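Local coordinates for uncharacterized protein (PDB 3K4I), which is of unknown function but belongs to the aldolase/RraA family and assembles from three copies of its chain, at residues Pro49-Val54 with Asn130-Leu135; Ala57-Tyr62 with Ile163-Gly168; Arg201-Ala206 with Gln215-Tyr220. All blocks are in the same frame, centred on the assembly; numbering follows the deposited sequence.

Contact 1: Pro49-Val54 with Asn130-Leu135; sequences PGTRCV and NCNYPL
T51 and P134 meet at the middle of this contact, with their CA atoms 5.3 Å apart. Both side chains set out toward the other segment. T51 lays CB and OG1 against CA of P134, with OG1 3.9 Å from that CA. The CB-CG edge of the ring meets the next two residues. CG of P134 lies 3.4 Å from the backbone O of R52, and CB of P134 packs 4.0 Å from CB of C53. The methyl of T51 turns to N132, and its CG2 is 3.3 Å from ND2 of that amide. The side chains of T51 and N132 run past each other in opposite directions.

No direct hydrogen bond joins the segments, but two waters do. One gives a proton to O of P49 and accepts one from ND2 of N132, at 2.7 Å each. The other donates to OG1 of T51 (2.6 Å) and to O of L135 (2.8 Å). T51 also hydrogen-bonds through OG1 to O of V48. Its chi1 of 56° sets OG1 between backbone N and carbonyl carbon, and sends CG2 to the N132 side.

Further out, Y133 starts away from the contact, and its OH hydrogen-bonds to OG1 of T116. Backbone bonds tie C53 to C173, P134 to T116 and L135 to Q47. N132 has positive phi and ends helix 125-130 in a Schellman motif. The chain then turns through P134 into strand 135-137. The arrangement is a helix-to-strand connection of an aldolase/RraA fold, packed on the lead-in to the long strand 53-63.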
loop_
_atom_site.group_PDB
_atom_site.type_symbol
_atom_site.label_atom_id
_atom_site.label_comp_id
_atom_site.label_asym_id
_atom_site.label_seq_id
_atom_site.Cartn_x
_atom_site.Cartn_y
_atom_site.Cartn_z
ATOM N N PRO C 49 -3.595 -8.535 -3.255
ATOM C CA PRO C 49 -3.934 -8.185 -4.636
ATOM C C PRO C 49 -4.814 -9.229 -5.370
ATOM O O PRO C 49 -4.633 -10.437 -5.198
ATOM C CB PRO C 49 -2.560 -8.027 -5.304
ATOM C CG PRO C 49 -1.674 -7.513 -4.147
ATOM C CD PRO C 49 -2.172 -8.272 -2.940
ATOM N N GLY C 50 -5.799 -8.737 -6.106
ATOM C CA GLY C 50 -6.673 -9.601 -6.908
ATOM C C GLY C 50 -7.802 -10.312 -6.185
ATOM O O GLY C 50 -8.471 -11.195 -6.770
ATOM N N THR C 51 -8.014 -9.968 -4.921
ATOM C CA THR C 51 -9.093 -10.599 -4.152
ATOM C C THR C 51 -10.343 -9.717 -4.058
ATOM O O THR C 51 -10.296 -8.493 -4.287
ATOM C CB THR C 51 -8.644 -10.990 -2.732
ATOM O OG1 THR C 51 -8.132 -9.827 -2.036
ATOM C CG2 THR C 51 -7.590 -12.122 -2.805
ATOM N N ARG C 52 -11.451 -10.356 -3.728
ATOM C CA ARG C 52 -12.719 -9.674 -3.483
ATOM C C ARG C 52 -13.591 -10.588 -2.643
ATOM O O ARG C 52 -13.327 -11.776 -2.540
ATOM C CB ARG C 52 -13.409 -9.293 -4.815
ATOM C CG ARG C 52 -13.807 -10.487 -5.684
ATOM C CD ARG C 52 -14.362 -10.023 -7.040
ATOM N NE ARG C 52 -15.526 -9.138 -6.945
ATOM C CZ ARG C 52 -16.759 -9.531 -6.629
ATOM N NH1 ARG C 52 -17.014 -10.806 -6.372
ATOM N NH2 ARG C 52 -17.749 -8.646 -6.566
ATOM N N CYS C 53 -14.593 -10.029 -1.997
ATOM C CA CYS C 53 -15.570 -10.864 -1.293
ATOM C C CYS C 53 -16.913 -10.215 -1.245
ATOM O O CYS C 53 -17.038 -8.967 -1.228
ATOM C CB CYS C 53 -15.126 -11.244 0.145
ATOM S SG CYS C 53 -14.766 -9.809 1.195
ATOM N N VAL C 54 -17.906 -11.095 -1.154
ATOM C CA VAL C 54 -19.292 -10.742 -0.930
ATOM C C VAL C 54 -19.823 -11.622 0.180
ATOM O O VAL C 54 -19.666 -12.851 0.157
ATOM C CB VAL C 54 -20.142 -11.001 -2.208
ATOM C CG1 VAL C 54 -21.563 -10.563 -1.967
ATOM C CG2 VAL C 54 -19.533 -10.243 -3.377
ATOM N N ASN C 130 -0.657 -16.036 0.762
ATOM C CA ASN C 130 -0.440 -17.397 0.270
ATOM C C ASN C 130 -1.749 -18.160 0.135
ATOM O O ASN C 130 -1.913 -18.964 -0.796
ATOM C CB ASN C 130 0.519 -18.168 1.175
ATOM C CG ASN C 130 0.898 -19.508 0.592
ATOM O OD1 ASN C 130 1.392 -19.580 -0.534
ATOM N ND2 ASN C 130 0.656 -20.577 1.342
ATOM N N CYS C 131 -2.672 -17.882 1.054
ATOM C CA CYS C 131 -4.009 -18.482 1.090
ATOM C C CYS C 131 -4.999 -17.788 0.164
ATOM O O CYS C 131 -6.139 -18.247 0.029
ATOM C CB CYS C 131 -4.576 -18.446 2.507
ATOM S SG CYS C 131 -3.773 -19.633 3.599
ATOM N N ASN C 132 -4.583 -16.664 -0.410
ATOM C CA ASN C 132 -5.446 -15.825 -1.271
ATOM C C ASN C 132 -6.758 -15.447 -0.568
ATOM O O ASN C 132 -7.836 -15.481 -1.174
ATOM C CB ASN C 132 -5.755 -16.528 -2.605
ATOM C CG ASN C 132 -6.209 -15.541 -3.710
ATOM O OD1 ASN C 132 -7.191 -15.791 -4.430
ATOM N ND2 ASN C 132 -5.505 -14.437 -3.835
ATOM N N TYR C 133 -6.651 -15.097 0.709
ATOM C CA TYR C 133 -7.819 -14.801 1.538
ATOM C C TYR C 133 -8.155 -13.305 1.442
ATOM O O TYR C 133 -7.269 -12.460 1.573
ATOM C CB TYR C 133 -7.550 -15.161 2.996
ATOM C CG TYR C 133 -8.742 -14.867 3.886
ATOM C CD1 TYR C 133 -9.899 -15.653 3.788
ATOM C CD2 TYR C 133 -8.714 -13.838 4.840
ATOM C CE1 TYR C 133 -11.000 -15.421 4.567
ATOM C CE2 TYR C 133 -9.836 -13.596 5.654
ATOM C CZ TYR C 133 -10.977 -14.407 5.507
ATOM O OH TYR C 133 -12.093 -14.195 6.293
ATOM N N PRO C 134 -9.436 -12.967 1.212
ATOM C CA PRO C 134 -9.783 -11.570 1.044
ATOM C C PRO C 134 -9.759 -10.765 2.359
ATOM O O PRO C 134 -10.720 -10.771 3.127
ATOM C CB PRO C 134 -11.185 -11.632 0.417
ATOM C CG PRO C 134 -11.248 -13.051 -0.217
ATOM C CD PRO C 134 -10.569 -13.851 0.853
ATOM N N LEU C 135 -8.622 -10.124 2.594
ATOM C CA LEU C 135 -8.396 -9.319 3.805
ATOM C C LEU C 135 -8.321 -7.859 3.474
ATOM O O LEU C 135 -7.550 -7.443 2.591
ATOM C CB LEU C 135 -7.055 -9.721 4.454
ATOM C CG LEU C 135 -6.600 -8.864 5.654
ATOM C CD1 LEU C 135 -7.579 -9.158 6.736
ATOM C CD2 LEU C 135 -5.210 -9.259 6.103
HETATM O O HOH W 1 -5.609 -12.873 -6.017
HETATM O O HOH W 2 -7.662 -8.096 -0.155
#

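Contact 2: Ala57-Tyr62 with Ile163-Gly168; sequences AFTVQY and ITIQPG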
loop_
_atom_site.group_PDB
_atom_site.type_symbol
_atom_site.label_atom_id
_atom_site.label_comp_id
_atom_site.label_asym_id
_atom_site.label_seq_id
_atom_site.Cartn_x
_atom_site.Cartn_y
_atom_site.Cartn_z
ATOM N N ALA C 57 -22.354 -9.450 6.939
ATOM C CA ALA C 57 -21.524 -8.952 8.019
ATOM C C ALA C 57 -21.772 -9.737 9.299
ATOM O O ALA C 57 -22.920 -9.878 9.722
ATOM C CB ALA C 57 -21.816 -7.462 8.270
ATOM N N PHE C 58 -20.686 -10.193 9.928
ATOM C CA PHE C 58 -20.705 -10.709 11.265
ATOM C C PHE C 58 -19.751 -9.767 11.998
ATOM O O PHE C 58 -18.570 -9.692 11.631
ATOM C CB PHE C 58 -20.138 -12.132 11.294
ATOM C CG PHE C 58 -20.048 -12.713 12.669
ATOM C CD1 PHE C 58 -21.036 -13.598 13.107
ATOM C CD2 PHE C 58 -19.019 -12.336 13.551
ATOM C CE1 PHE C 58 -20.999 -14.152 14.368
ATOM C CE2 PHE C 58 -18.973 -12.867 14.854
ATOM C CZ PHE C 58 -19.966 -13.800 15.251
ATOM N N THR C 59 -20.290 -9.021 12.948
ATOM C CA THR C 59 -19.551 -7.902 13.553
ATOM C C THR C 59 -18.798 -8.299 14.815
ATOM O O THR C 59 -19.250 -9.142 15.609
ATOM C CB THR C 59 -20.484 -6.725 13.862
ATOM O OG1 THR C 59 -21.596 -7.172 14.654
ATOM C CG2 THR C 59 -21.029 -6.104 12.581
ATOM N N VAL C 60 -17.642 -7.683 15.008
ATOM C CA VAL C 60 -16.806 -7.968 16.179
ATOM C C VAL C 60 -16.344 -6.611 16.685
ATOM O O VAL C 60 -15.780 -5.827 15.909
ATOM C CB VAL C 60 -15.554 -8.777 15.754
ATOM C CG1 VAL C 60 -14.721 -9.141 16.987
ATOM C CG2 VAL C 60 -15.967 -10.035 14.957
ATOM N N GLN C 61 -16.579 -6.328 17.970
ATOM C CA GLN C 61 -16.164 -5.069 18.601
ATOM C C GLN C 61 -15.159 -5.336 19.725
ATOM O O GLN C 61 -15.437 -6.150 20.618
ATOM C CB GLN C 61 -17.388 -4.344 19.171
ATOM C CG GLN C 61 -17.026 -3.053 19.951
ATOM C CD GLN C 61 -16.482 -2.006 19.009
ATOM O OE1 GLN C 61 -15.306 -1.559 19.129
ATOM N NE2 GLN C 61 -17.284 -1.639 18.032
ATOM N N TYR C 62 -14.014 -4.645 19.681
ATOM C CA TYR C 62 -12.940 -4.754 20.693
ATOM C C TYR C 62 -13.022 -3.552 21.638
ATOM O O TYR C 62 -13.774 -2.605 21.386
ATOM C CB TYR C 62 -11.540 -4.805 20.044
ATOM C CG TYR C 62 -11.293 -6.131 19.356
ATOM C CD1 TYR C 62 -10.631 -7.174 20.007
ATOM C CD2 TYR C 62 -11.732 -6.323 18.062
ATOM C CE1 TYR C 62 -10.436 -8.412 19.387
ATOM C CE2 TYR C 62 -11.537 -7.549 17.419
ATOM C CZ TYR C 62 -10.888 -8.582 18.108
ATOM O OH TYR C 62 -10.693 -9.774 17.454
ATOM N N ILE C 163 -19.987 5.350 9.606
ATOM C CA ILE C 163 -20.802 4.375 8.869
ATOM C C ILE C 163 -21.169 3.251 9.811
ATOM O O ILE C 163 -20.314 2.607 10.378
ATOM C CB ILE C 163 -20.028 3.799 7.651
ATOM C CG1 ILE C 163 -19.484 4.939 6.779
ATOM C CG2 ILE C 163 -20.901 2.842 6.799
ATOM C CD1 ILE C 163 -20.583 5.801 6.205
ATOM N N THR C 164 -22.467 3.012 9.940
ATOM C CA THR C 164 -22.984 1.973 10.787
ATOM C C THR C 164 -22.999 0.647 10.012
ATOM O O THR C 164 -23.411 0.631 8.851
ATOM C CB THR C 164 -24.406 2.342 11.255
ATOM O OG1 THR C 164 -24.304 3.395 12.226
ATOM C CG2 THR C 164 -25.123 1.120 11.875
ATOM N N ILE C 165 -22.516 -0.418 10.655
ATOM C CA ILE C 165 -22.587 -1.805 10.135
ATOM C C ILE C 165 -23.398 -2.583 11.162
ATOM O O ILE C 165 -23.044 -2.661 12.361
ATOM C CB ILE C 165 -21.202 -2.501 9.960
ATOM C CG1 ILE C 165 -20.275 -1.707 9.020
ATOM C CG2 ILE C 165 -21.385 -3.904 9.422
ATOM C CD1 ILE C 165 -19.275 -0.819 9.750
ATOM N N GLN C 166 -24.528 -3.106 10.707
ATOM C CA GLN C 166 -25.347 -3.999 11.506
ATOM C C GLN C 166 -25.053 -5.443 11.092
ATOM O O GLN C 166 -24.832 -5.716 9.907
ATOM C CB GLN C 166 -26.829 -3.723 11.229
ATOM C CG GLN C 166 -27.354 -2.383 11.715
ATOM C CD GLN C 166 -27.608 -2.366 13.201
ATOM O OE1 GLN C 166 -27.365 -3.348 13.898
ATOM N NE2 GLN C 166 -28.088 -1.227 13.707
ATOM N N PRO C 167 -25.043 -6.363 12.076
ATOM C CA PRO C 167 -24.988 -7.791 11.748
ATOM C C PRO C 167 -26.046 -8.091 10.693
ATOM O O PRO C 167 -27.234 -7.754 10.867
ATOM C CB PRO C 167 -25.370 -8.483 13.055
ATOM C CG PRO C 167 -25.120 -7.440 14.147
ATOM C CD PRO C 167 -25.343 -6.110 13.502
ATOM N N GLY C 168 -25.617 -8.736 9.619
ATOM C CA GLY C 168 -26.564 -9.110 8.548
ATOM C C GLY C 168 -26.485 -8.201 7.328
ATOM O O GLY C 168 -27.057 -8.496 6.272
#
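I165 is the first residue of 163-168 to touch 57-62. Its CG2 branch packs 3.8 Å from CB of A57 and 3.9 Å from CG2 of T59, so one methyl touches both residues. With chi1 at -58°, CG2 is anti to the backbone N and faces the strand, while the CG1 branch lies beside that N and leads away. The side chains of T59 and I165 pass one another, running opposite ways.

The side chain of Q166 sets out away from the strand, and the residue takes part through its backbone. Its carbonyl O lies 3.9 Å from CB of A57.

P167 comes next and crosses T59 at a slant. CG of its ring is 3.6 Å from OG1 of T59. That hydroxyl has its polar partner in O of V156, so the ring only packs on it. The CA of P167 also makes a CA-H...O contact with O of A57, at 3.6 Å.

G168 closes the segment with the one hydrogen bond across the contact. Its N donates to O of A57 over 2.9 Å, with an angle of 162° at the hydrogen. The donor lies in the carbonyl plane, on a lone pair of the oxygen. G168 has phi 103°, where a CB would press on the carbonyl O of P167.

The contact is buried. D169 receives the backbone N of Q166 on OD2 and pairs with A57 through the backbone, where strand 170-174 begins to run antiparallel to strand 53-63. On strand 53-63, F58 and V60 bond to strand 85-90, and T59 bonds to Q155 just beyond strand 150-154. L158 and I160 of strand 158-160 cover T59 and I165.

Contact 3: Arg201-Ala206 with Gln215-Tyr220; sequences RRIIEA and QARMTY
R202, I203 and A206 of helix 186-207 face A216 and Y220 at the end of helix 213-219. The motif is a helical hairpin at the C-terminal end of the modelled chain. The local axes come within 9.0 Å and run 145° apart, closer to antiparallel than to perpendicular. CA of I203 and CA of A216 are the nearest pair, 5.4 Å apart.

Apolar side chains meet between the helices. CB of A206 lies 3.8 Å from CB of A216, so two small side chains meet directly. I203 splits its branches between two partners. CG2 packs 4.0 Å from CB of A216, while CG1 lies 4.0 Å from CB of Y220 and also nears O of A216. Its CD1 reaches the foot of the R217 side chain.

Hydrogen bonds do not cross the contact. At the end of helix 186-207, OG of S209 bonds to O of E205 and O of A206, beside the alanine that packs on A216.

A second subunit packs on the same region. I103, H106 and N76 of that neighbouring subunit touch I203, I204 and R217 respectively. The hairpin therefore takes part in the trimer interface.

Aromatic contacts belong to Y220, whose chi1 of -50° puts CG beside its backbone N and swings the ring onto the first helix. CB of A206 lies oblique to the ring, nearest CE1. CB of R202 lies over one face in a CH-pi contact, 4.0 Å from the ring centroid. The R202 chain bends at chi3, and the guanidinium plane stands 40° from the ring plane. CD2 of Y220 sits at the guanidinium edge, 3.5 Å from NE of R202.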
loop_
_atom_site.group_PDB
_atom_site.type_symbol
_atom_site.label_atom_id
_atom_site.label_comp_id
_atom_site.label_asym_id
_atom_site.label_seq_id
_atom_site.Cartn_x
_atom_site.Cartn_y
_atom_site.Cartn_z
ATOM N N ARG C 201 -21.230 0.364 -19.117
ATOM C CA ARG C 201 -20.642 -0.515 -20.119
ATOM C C ARG C 201 -20.897 0.047 -21.517
ATOM O O ARG C 201 -20.011 0.020 -22.371
ATOM C CB ARG C 201 -21.162 -1.941 -19.970
ATOM C CG ARG C 201 -20.601 -2.945 -20.975
ATOM C CD ARG C 201 -20.588 -4.380 -20.435
ATOM N NE ARG C 201 -21.520 -4.569 -19.328
ATOM C CZ ARG C 201 -22.675 -5.231 -19.396
ATOM N NH1 ARG C 201 -23.441 -5.310 -18.307
ATOM N NH2 ARG C 201 -23.072 -5.811 -20.529
ATOM N N ARG C 202 -22.085 0.592 -21.739
ATOM C CA ARG C 202 -22.398 1.175 -23.048
ATOM C C ARG C 202 -21.564 2.439 -23.250
ATOM O O ARG C 202 -21.065 2.694 -24.335
ATOM C CB ARG C 202 -23.891 1.476 -23.163
ATOM C CG ARG C 202 -24.782 0.238 -23.108
ATOM C CD ARG C 202 -26.183 0.560 -23.606
ATOM N NE ARG C 202 -26.985 1.295 -22.626
ATOM C CZ ARG C 202 -27.886 0.738 -21.815
ATOM N NH1 ARG C 202 -28.566 1.502 -20.963
ATOM N NH2 ARG C 202 -28.111 -0.578 -21.854
ATOM N N ILE C 203 -21.374 3.213 -22.180
ATOM C CA ILE C 203 -20.564 4.407 -22.314
ATOM C C ILE C 203 -19.116 4.052 -22.694
ATOM O O ILE C 203 -18.528 4.661 -23.615
ATOM C CB ILE C 203 -20.642 5.311 -21.056
ATOM C CG1 ILE C 203 -22.010 6.002 -20.987
ATOM C CG2 ILE C 203 -19.518 6.355 -21.095
ATOM C CD1 ILE C 203 -22.295 6.648 -19.606
ATOM N N ILE C 204 -18.567 3.059 -22.001
ATOM C CA ILE C 204 -17.229 2.560 -22.290
ATOM C C ILE C 204 -17.143 2.035 -23.723
ATOM O O ILE C 204 -16.184 2.336 -24.453
ATOM C CB ILE C 204 -16.838 1.479 -21.277
ATOM C CG1 ILE C 204 -16.434 2.143 -19.946
ATOM C CG2 ILE C 204 -15.701 0.590 -21.825
ATOM C CD1 ILE C 204 -16.395 1.179 -18.698
ATOM N N GLU C 205 -18.137 1.250 -24.106
ATOM C CA GLU C 205 -18.166 0.741 -25.489
ATOM C C GLU C 205 -18.153 1.886 -26.510
ATOM O O GLU C 205 -17.436 1.822 -27.533
ATOM C CB GLU C 205 -19.342 -0.192 -25.684
ATOM C CG GLU C 205 -19.139 -1.525 -25.010
ATOM C CD GLU C 205 -20.434 -2.292 -24.761
ATOM O OE1 GLU C 205 -21.538 -1.822 -25.143
ATOM O OE2 GLU C 205 -20.333 -3.375 -24.138
ATOM N N ALA C 206 -18.902 2.947 -26.207
ATOM C CA ALA C 206 -18.950 4.099 -27.077
ATOM C C ALA C 206 -17.607 4.833 -27.197
ATOM O O ALA C 206 -17.117 5.100 -28.308
ATOM C CB ALA C 206 -20.095 5.061 -26.633
ATOM N N GLN C 215 -20.501 12.996 -26.038
ATOM C CA GLN C 215 -21.463 12.269 -26.897
ATOM C C GLN C 215 -22.042 11.050 -26.197
ATOM O O GLN C 215 -23.266 10.862 -26.158
ATOM C CB GLN C 215 -20.786 11.754 -28.162
ATOM C CG GLN C 215 -20.377 12.740 -29.219
ATOM C CD GLN C 215 -19.835 12.007 -30.439
ATOM O OE1 GLN C 215 -18.619 11.767 -30.569
ATOM N NE2 GLN C 215 -20.750 11.595 -31.321
ATOM N N ALA C 216 -21.145 10.213 -25.670
ATOM C CA ALA C 216 -21.517 8.967 -25.006
ATOM C C ALA C 216 -22.454 9.189 -23.821
ATOM O O ALA C 216 -23.445 8.478 -23.670
ATOM C CB ALA C 216 -20.260 8.210 -24.555
ATOM N N ARG C 217 -22.147 10.190 -23.002
ATOM C CA ARG C 217 -22.894 10.453 -21.759
ATOM C C ARG C 217 -24.364 10.857 -21.946
ATOM O O ARG C 217 -25.194 10.628 -21.062
ATOM C CB ARG C 217 -22.159 11.478 -20.888
ATOM C CG ARG C 217 -21.042 10.874 -20.070
ATOM C CD ARG C 217 -20.322 11.911 -19.229
ATOM N NE ARG C 217 -19.379 11.261 -18.322
ATOM C CZ ARG C 217 -18.530 11.891 -17.515
ATOM N NH1 ARG C 217 -18.475 13.221 -17.488
ATOM N NH2 ARG C 217 -17.720 11.182 -16.737
HETATM N N MSE C 218 -24.691 11.456 -23.081
HETATM C CA MSE C 218 -26.083 11.819 -23.317
HETATM C C MSE C 218 -26.748 11.041 -24.440
HETATM O O MSE C 218 -27.900 11.305 -24.785
HETATM C CB MSE C 218 -26.254 13.325 -23.498
HETATM C CG MSE C 218 -24.973 14.072 -23.702
HETATM SE SE MSE C 218 -25.344 15.771 -24.534
HETATM C CE MSE C 218 -24.884 15.326 -26.390
ATOM N N THR C 219 -26.036 10.082 -25.017
ATOM C CA THR C 219 -26.722 9.058 -25.796
ATOM C C THR C 219 -27.096 7.915 -24.845
ATOM O O THR C 219 -27.972 7.099 -25.157
ATOM C CB THR C 219 -25.918 8.583 -27.035
ATOM O OG1 THR C 219 -24.595 8.208 -26.649
ATOM C CG2 THR C 219 -25.827 9.689 -28.077
ATOM N N TYR C 220 -26.438 7.892 -23.676
ATOM C CA TYR C 220 -26.695 6.921 -22.597
ATOM C C TYR C 220 -26.736 7.614 -21.235
ATOM O O TYR C 220 -27.759 7.600 -20.547
ATOM C CB TYR C 220 -25.631 5.811 -22.586
ATOM C CG TYR C 220 -25.416 5.192 -23.945
ATOM C CD1 TYR C 220 -24.335 5.569 -24.739
ATOM C CD2 TYR C 220 -26.315 4.253 -24.455
ATOM C CE1 TYR C 220 -24.140 5.020 -25.997
ATOM C CE2 TYR C 220 -26.129 3.698 -25.716
ATOM C CZ TYR C 220 -25.043 4.089 -26.480
ATOM O OH TYR C 220 -24.860 3.545 -27.724
#

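Contacts 1 and 2 share strand 53-63 of the large mixed sheet. Their first segments nearly adjoin in sequence, and their centres are about 20 Å apart on opposite sides of the chain's centre. Their segments alternate along the chain, so the two connections cross. All four segments lie in the aldolase/RraA range. Contact 3 follows both in sequence. It joins the end of helix 186-207 to helix 213-219, with its centre about 32 Å from that of contact 1 and about 38 Å from that of contact 2. Contacts 1 and 2 join connecting segments to the sheet within one chain, and no other chain touches them, while contact 3 also meets a second subunit.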